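Long-range contacts in alcohol dehydrogenase, zinc-containing (Streptococcus pneumoniae serotype 2, PDB 5YLN), which probably oxidises alcohols with NAD+ as a zinc-dependent dehydrogenase of the medium-chain type: residues M5-Y10 with M123-L128; V37-C42 with V347-D352; G43-I48 with K331-F336. All blocks are in the same frame, centred on the assembly; numbering follows the deposited sequence.

Interaction 1. Residues M5-Y10 with M123-L128; sequences MKAYTY and MQAEYL
Met-5 to Tyr-8 of the N-terminal strand 4-12 run against Gln-124 to Glu-126 in the GroES-like catalytic domain, joined by a single beta bridge between Ala-7 and Ala-125. The well-packed part surrounds this bridge and Met-5. CB of Ala-7 meets CB of Ala-125 at 3.7 Å, and the terminal methyl CE of Met-5 lies 3.6 Å from CB of Ala-125. Chi1 of Met-5 (70°) sets CG between the backbone N and the carbonyl carbon, and from there the extended chain carries SD to the edge of the Tyr-127 ring, near its plane; the backbone N of Tyr-127 also makes a weak hydrogen bond to the sulfur. Backbone bonds flank the bridge: Tyr-8 N donates to Gln-124 O at 2.9 Å, and Glu-126 N donates to Lys-6 O at a longer 3.3 Å. The ring of Tyr-8 lies alongside the Gln-124 side chain, pointing the same way, the two planes 44° apart, while OE1 of Gln-124 is held by the hydroxyl of Tyr-333. The looser side is at Lys-6 and Tyr-127, both partly exposed. Lys-6 bends away to a salt bridge with Asp-20 on the neighbouring strand 15-22, and Tyr-127 has a cation-pi contact with Lys-23. Buried Glu-126, by contrast, reaches across to the other backbone: its OE2 accepts a nearly straight bond from Lys-6 N at 2.8 Å, on the anti side of the carboxylate and 23° out of its plane.

Interaction 2. Residues V37-C42 with V347-D352; sequences VKTTIC and VIIEND. With ZN (zinc ion), chain E.
Backbone hydrogen bonds come first: Thr-39 and Ile-349 form an antiparallel hydrogen-bonded pair, with both N...O distances, Thr-39 N to Ile-349 O and Ile-349 N to Thr-39 O, at 2.7 Å. Asn-351 N adds an almost straight bond to Val-37 O. Past the paired residues, OG1 of Thr-40 is modelled so near Val-347 O that the bond between them is doubtful in detail. A water ties up this end, giving hydrogen bonds to Thr-40 OG1 and Ile-41 O and accepting one from Val-347 N. The strands belong to the mixed sheet of the catalytic domain; in it the C-terminal strand 347-350 pairs antiparallel with strand 33-39, which leads into the zinc ligand Cys-42. Cys-42 SG binds the zinc ion at 2.5 Å, with His-64 also a ligand. Among apolar contacts, CG2 of Thr-39 lies against CB of Ile-349 at 3.6 Å, and CG1 of Ile-41 meets CD1 of Ile-349 at 3.8 Å. On the face of Lys-38 and Glu-350 these two side chains extend side by side; Lys-38 NZ stays 4.6 Å from Glu-350 OE2 and instead makes salt bridges to Glu-147 and Asp-146.

Interaction 3. Residues G43-I48 with K331-F336; sequences GTDLHI and KAYEVF
Leu-46 splits its two methyls between a pair of aromatic rings: CD1 approaches CD2 of Phe-336 at 3.6 Å, and CD2 approaches CD2 of Tyr-333 at 3.7 Å, each oblique to the ring it touches. The edge of Phe-336 also reaches the first turn of helix 43-50, with CE2 3.7 Å from Gly-43 N and that nitrogen in the plane of the ring. Chi1 of Phe-336 (-171°) turns CG away from its own backbone N and sends the ring across to this helix. CB of Asp-45 sits at the edge of the Tyr-333 ring, near its plane, 3.5 Å from Tyr-333 OH. No hydrogen bond joins the two segments. In the catalytic domain two helices meet here at a distance, bridged chiefly by Leu-46 and the two aromatic rings: the segment axes stay 11.2 Å apart and cross at -103°, and the zinc ligand Cys-42 is the N-cap of helix 43-50. In the next shell the polar ends find partners elsewhere. Tyr-333 OH is hydrogen-bonded to Gln-124 OE1, and the Tyr-333 ring meets that of Tyr-8. Asp-45 OD2 accepts a hydrogen bond from Cys-42 N, while the Asp-45 side chain also touches His-64, which binds the same zinc as Cys-42.

How the interactions relate
All three contacts lie on the same side of the chain's centre, their own centres 11 to 15 Å apart. Interactions 1 and 2 reach one mixed sheet, in which strands 127-129 and 347-350 both pair with strand 33-39. That strand leads through Cys-42 into helix 43-50: segment 43-48 follows 37-42 directly, and interaction 3 is nested within the loop closed by interaction 2; interaction 1 crosses both along the chain. Gln-124 of interaction 1 touches both others, its NE2 bonding Thr-40 O. Segments from the first 50 residues, from around residue 125 and from the C-terminal end thus gather beside the zinc site of Cys-42 and His-64.

Interaction 1. Residues M5-Y10 with M123-L128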
# COMPACT_ATOMS: atom_id res chain seq x y z
N MET A 5 35.53 28.43 0.13
CA MET A 5 35.72 27.05 0.55
C MET A 5 35.78 26.14 -0.68
O MET A 5 35.42 26.55 -1.78
CB MET A 5 34.59 26.58 1.49
CG MET A 5 33.25 26.42 0.80
SD MET A 5 31.92 25.82 1.91
CE MET A 5 30.67 25.55 0.66
N LYS A 6 36.23 24.91 -0.46
CA LYS A 6 36.17 23.87 -1.48
C LYS A 6 34.84 23.15 -1.39
O LYS A 6 34.29 22.97 -0.30
CB LYS A 6 37.30 22.84 -1.32
CG LYS A 6 38.74 23.39 -1.37
CD LYS A 6 39.02 24.19 -2.59
CE LYS A 6 39.38 23.33 -3.79
NZ LYS A 6 40.06 24.14 -4.83
N ALA A 7 34.36 22.69 -2.55
CA ALA A 7 33.07 22.02 -2.69
C ALA A 7 33.05 21.18 -3.97
O ALA A 7 33.75 21.48 -4.93
CB ALA A 7 31.93 23.03 -2.70
N TYR A 8 32.24 20.12 -3.96
CA TYR A 8 32.01 19.27 -5.13
C TYR A 8 30.66 19.63 -5.74
O TYR A 8 29.60 19.34 -5.16
CB TYR A 8 32.06 17.78 -4.76
CG TYR A 8 32.39 16.89 -5.95
CD1 TYR A 8 33.52 17.14 -6.73
CD2 TYR A 8 31.58 15.81 -6.29
CE1 TYR A 8 33.83 16.34 -7.83
CE2 TYR A 8 31.88 14.98 -7.38
CZ TYR A 8 33.01 15.25 -8.15
OH TYR A 8 33.30 14.45 -9.23
N THR A 9 30.70 20.24 -6.92
CA THR A 9 29.53 20.83 -7.55
C THR A 9 29.12 20.02 -8.77
O THR A 9 29.96 19.57 -9.55
CB THR A 9 29.82 22.28 -8.00
OG1 THR A 9 30.89 22.26 -8.95
CG2 THR A 9 30.21 23.17 -6.82
N TYR A 10 27.81 19.85 -8.94
CA TYR A 10 27.25 19.40 -10.20
C TYR A 10 27.33 20.52 -11.24
O TYR A 10 27.02 21.67 -10.95
CB TYR A 10 25.79 18.97 -10.00
CG TYR A 10 25.07 18.57 -11.27
CD1 TYR A 10 25.55 17.52 -12.05
CD2 TYR A 10 23.90 19.20 -11.66
CE1 TYR A 10 24.89 17.13 -13.20
CE2 TYR A 10 23.24 18.81 -12.82
CZ TYR A 10 23.74 17.78 -13.59
OH TYR A 10 23.10 17.37 -14.76
N MET A 123 26.35 18.62 1.19
CA MET A 123 27.30 18.39 2.28
C MET A 123 28.70 18.02 1.83
O MET A 123 29.59 17.94 2.68
CB MET A 123 26.75 17.33 3.25
CG MET A 123 25.29 17.55 3.63
SD MET A 123 24.91 16.69 5.17
CE MET A 123 23.14 16.85 5.21
N GLN A 124 28.93 17.86 0.52
CA GLN A 124 30.27 17.57 0.01
C GLN A 124 31.04 18.88 -0.20
O GLN A 124 31.30 19.31 -1.33
CB GLN A 124 30.20 16.75 -1.26
CG GLN A 124 29.85 15.31 -0.94
CD GLN A 124 29.28 14.54 -2.10
OE1 GLN A 124 29.41 14.95 -3.23
NE2 GLN A 124 28.63 13.41 -1.81
N ALA A 125 31.36 19.50 0.94
CA ALA A 125 32.01 20.80 1.02
C ALA A 125 32.53 20.97 2.44
O ALA A 125 32.26 20.14 3.32
CB ALA A 125 31.05 21.93 0.67
N GLU A 126 33.23 22.08 2.67
CA GLU A 126 33.81 22.34 3.99
C GLU A 126 32.75 22.79 4.99
O GLU A 126 32.79 22.39 6.16
CB GLU A 126 34.90 23.40 3.91
CG GLU A 126 36.17 22.98 3.21
CD GLU A 126 37.19 24.13 3.13
OE1 GLU A 126 37.63 24.59 4.21
OE2 GLU A 126 37.51 24.59 2.01
N TYR A 127 31.85 23.68 4.57
CA TYR A 127 30.82 24.24 5.43
C TYR A 127 29.47 24.08 4.75
O TYR A 127 29.38 24.02 3.52
CB TYR A 127 31.07 25.72 5.77
CG TYR A 127 32.40 25.99 6.47
CD1 TYR A 127 33.57 26.24 5.74
CD2 TYR A 127 32.48 25.98 7.85
CE1 TYR A 127 34.78 26.48 6.40
CE2 TYR A 127 33.69 26.22 8.51
CZ TYR A 127 34.82 26.46 7.79
OH TYR A 127 35.99 26.68 8.49
N LEU A 128 28.42 24.06 5.57
CA LEU A 128 27.07 23.80 5.12
C LEU A 128 26.12 24.77 5.81
O LEU A 128 26.13 24.88 7.04
CB LEU A 128 26.68 22.35 5.43
CG LEU A 128 25.21 21.96 5.28
CD1 LEU A 128 24.83 21.90 3.80
CD2 LEU A 128 24.95 20.62 5.97

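Interaction 2. Residues V37-C42 with V347-D352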
# COMPACT_ATOMS: atom_id res chain seq x y z
N VAL A 37 32.64 17.60 9.14
CA VAL A 37 33.74 16.76 9.59
C VAL A 37 33.90 15.53 8.70
O VAL A 37 35.00 15.23 8.25
CB VAL A 37 33.54 16.35 11.07
CG1 VAL A 37 34.53 15.27 11.49
CG2 VAL A 37 33.66 17.57 11.98
N LYS A 38 32.80 14.82 8.43
CA LYS A 38 32.83 13.61 7.61
C LYS A 38 31.55 13.51 6.80
O LYS A 38 30.48 13.92 7.25
CB LYS A 38 33.01 12.35 8.45
CG LYS A 38 34.44 12.05 8.83
CD LYS A 38 34.51 10.97 9.90
CE LYS A 38 35.93 10.87 10.45
NZ LYS A 38 36.14 9.68 11.29
N THR A 39 31.66 12.96 5.59
CA THR A 39 30.51 12.84 4.71
C THR A 39 30.65 11.53 3.94
O THR A 39 31.57 10.75 4.18
CB THR A 39 30.41 14.07 3.78
OG1 THR A 39 29.15 14.07 3.11
CG2 THR A 39 31.55 14.09 2.71
N THR A 40 29.71 11.29 3.03
CA THR A 40 29.72 10.11 2.17
C THR A 40 29.03 10.45 0.83
O THR A 40 28.61 11.58 0.58
CB THR A 40 29.07 8.93 2.91
OG1 THR A 40 29.18 7.71 2.16
CG2 THR A 40 27.62 9.19 3.18
N ILE A 41 28.92 9.44 -0.04
CA ILE A 41 28.23 9.54 -1.32
C ILE A 41 27.04 8.59 -1.30
O ILE A 41 27.13 7.47 -0.80
CB ILE A 41 29.15 9.18 -2.51
CG1 ILE A 41 30.53 9.84 -2.39
CG2 ILE A 41 28.51 9.58 -3.83
CD1 ILE A 41 31.55 9.22 -3.31
N CYS A 42 25.93 9.03 -1.88
CA CYS A 42 24.73 8.24 -2.06
C CYS A 42 24.58 7.88 -3.53
O CYS A 42 25.06 8.60 -4.41
CB CYS A 42 23.51 9.02 -1.58
SG CYS A 42 21.95 8.20 -1.90
N VAL A 347 31.42 4.76 1.17
CA VAL A 347 32.70 5.39 1.44
C VAL A 347 32.49 6.46 2.50
O VAL A 347 31.40 7.01 2.65
CB VAL A 347 33.36 5.99 0.17
CG1 VAL A 347 33.24 5.03 -1.00
CG2 VAL A 347 32.78 7.36 -0.16
N ILE A 348 33.56 6.76 3.23
CA ILE A 348 33.54 7.89 4.16
C ILE A 348 34.59 8.90 3.70
O ILE A 348 35.70 8.53 3.30
CB ILE A 348 33.75 7.45 5.63
CG1 ILE A 348 33.40 8.58 6.58
CG2 ILE A 348 35.15 7.07 5.87
CD1 ILE A 348 32.04 8.45 7.17
N ILE A 349 34.20 10.17 3.71
CA ILE A 349 35.04 11.26 3.23
C ILE A 349 35.25 12.23 4.39
O ILE A 349 34.27 12.75 4.93
CB ILE A 349 34.40 11.97 2.03
CG1 ILE A 349 34.15 10.98 0.89
CG2 ILE A 349 35.30 13.10 1.56
CD1 ILE A 349 33.09 11.43 -0.09
N GLU A 350 36.51 12.47 4.75
CA GLU A 350 36.86 13.26 5.92
C GLU A 350 37.42 14.62 5.50
O GLU A 350 38.27 14.69 4.62
CB GLU A 350 37.89 12.54 6.79
CG GLU A 350 38.06 13.19 8.15
CD GLU A 350 39.05 12.46 9.02
OE1 GLU A 350 39.68 11.49 8.54
OE2 GLU A 350 39.21 12.88 10.19
N ASN A 351 36.95 15.68 6.16
CA ASN A 351 37.35 17.05 5.83
C ASN A 351 38.77 17.29 6.33
O ASN A 351 39.00 17.61 7.49
CB ASN A 351 36.37 18.05 6.44
CG ASN A 351 36.71 19.50 6.09
OD1 ASN A 351 37.76 19.79 5.50
ND2 ASN A 351 35.82 20.41 6.46
N ASP A 352 39.73 17.14 5.42
CA ASP A 352 41.14 17.38 5.71
C ASP A 352 41.55 18.81 5.39
O ASP A 352 42.75 19.12 5.45
CB ASP A 352 42.02 16.41 4.90
CG ASP A 352 41.87 16.60 3.39
OD1 ASP A 352 40.75 16.95 2.95
OD2 ASP A 352 42.86 16.38 2.63
ZN ZN E . 20.58 9.63 -0.34
O HOH W 1 29.28 6.05 -0.46

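Interaction 3. Residues G43-I48 with K331-F336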
# COMPACT_ATOMS: atom_id res chain seq x y z
N GLY A 43 23.91 6.76 -3.81
CA GLY A 43 23.63 6.43 -5.19
C GLY A 43 22.94 7.56 -5.95
O GLY A 43 23.22 7.78 -7.13
N THR A 44 22.05 8.29 -5.27
CA THR A 44 21.36 9.42 -5.90
C THR A 44 22.35 10.47 -6.42
O THR A 44 22.08 11.12 -7.43
CB THR A 44 20.36 10.05 -4.91
OG1 THR A 44 19.33 9.11 -4.57
CG2 THR A 44 19.72 11.30 -5.49
N ASP A 45 23.49 10.64 -5.74
CA ASP A 45 24.49 11.59 -6.22
C ASP A 45 25.03 11.16 -7.58
O ASP A 45 25.24 11.99 -8.48
CB ASP A 45 25.64 11.71 -5.21
CG ASP A 45 25.18 12.25 -3.84
OD1 ASP A 45 24.21 13.05 -3.78
OD2 ASP A 45 25.78 11.86 -2.82
N LEU A 46 25.29 9.85 -7.75
CA LEU A 46 25.70 9.34 -9.06
C LEU A 46 24.65 9.65 -10.12
O LEU A 46 24.98 10.07 -11.23
CB LEU A 46 25.93 7.83 -8.97
CG LEU A 46 26.97 7.43 -7.92
CD1 LEU A 46 27.22 5.94 -7.97
CD2 LEU A 46 28.24 8.23 -8.16
N HIS A 47 23.37 9.44 -9.78
CA HIS A 47 22.28 9.75 -10.70
C HIS A 47 22.26 11.23 -11.06
O HIS A 47 22.03 11.58 -12.23
CB HIS A 47 20.94 9.34 -10.09
CG HIS A 47 20.72 7.86 -10.04
ND1 HIS A 47 20.59 7.10 -11.18
CD2 HIS A 47 20.57 7.01 -8.99
CE1 HIS A 47 20.40 5.83 -10.84
NE2 HIS A 47 20.38 5.76 -9.52
N ILE A 48 22.47 12.12 -10.08
CA ILE A 48 22.49 13.55 -10.38
C ILE A 48 23.56 13.87 -11.41
O ILE A 48 23.31 14.59 -12.39
CB ILE A 48 22.70 14.38 -9.10
CG1 ILE A 48 21.48 14.34 -8.18
CG2 ILE A 48 23.05 15.84 -9.46
CD1 ILE A 48 21.80 14.74 -6.77
N LYS A 331 38.49 10.92 -6.38
CA LYS A 331 38.80 9.50 -6.24
C LYS A 331 37.69 8.74 -5.54
O LYS A 331 37.42 7.58 -5.87
CB LYS A 331 40.10 9.30 -5.47
CG LYS A 331 41.38 9.62 -6.22
CD LYS A 331 42.51 9.66 -5.21
CE LYS A 331 43.83 10.08 -5.85
NZ LYS A 331 44.54 8.92 -6.42
N ALA A 332 37.05 9.37 -4.54
CA ALA A 332 35.99 8.70 -3.80
C ALA A 332 34.82 8.34 -4.72
O ALA A 332 34.27 7.24 -4.65
CB ALA A 332 35.51 9.58 -2.64
N TYR A 333 34.43 9.28 -5.58
CA TYR A 333 33.40 9.01 -6.58
C TYR A 333 33.81 7.90 -7.54
O TYR A 333 32.98 7.07 -7.93
CB TYR A 333 33.10 10.29 -7.35
CG TYR A 333 31.96 11.05 -6.75
CD1 TYR A 333 32.17 11.96 -5.71
CD2 TYR A 333 30.66 10.87 -7.21
CE1 TYR A 333 31.12 12.66 -5.15
CE2 TYR A 333 29.59 11.57 -6.65
CZ TYR A 333 29.84 12.47 -5.63
OH TYR A 333 28.80 13.17 -5.07
N GLU A 334 35.08 7.88 -7.95
CA GLU A 334 35.54 6.82 -8.85
C GLU A 334 35.35 5.44 -8.23
O GLU A 334 34.95 4.50 -8.92
CB GLU A 334 37.01 7.03 -9.21
CG GLU A 334 37.62 5.87 -9.96
CD GLU A 334 37.03 5.69 -11.36
OE1 GLU A 334 36.50 6.67 -11.94
OE2 GLU A 334 37.10 4.55 -11.88
N VAL A 335 35.64 5.31 -6.93
CA VAL A 335 35.54 4.01 -6.26
C VAL A 335 34.08 3.62 -6.08
O VAL A 335 33.68 2.47 -6.33
CB VAL A 335 36.27 4.06 -4.91
CG1 VAL A 335 35.83 2.90 -4.02
CG2 VAL A 335 37.82 4.07 -5.11
N PHE A 336 33.25 4.57 -5.63
CA PHE A 336 31.84 4.31 -5.39
C PHE A 336 31.10 3.94 -6.67
O PHE A 336 30.33 2.97 -6.70
CB PHE A 336 31.20 5.53 -4.72
CG PHE A 336 29.80 5.29 -4.24
CD1 PHE A 336 29.55 4.34 -3.26
CD2 PHE A 336 28.76 6.05 -4.73
CE1 PHE A 336 28.26 4.11 -2.81
CE2 PHE A 336 27.46 5.86 -4.25
CZ PHE A 336 27.21 4.89 -3.29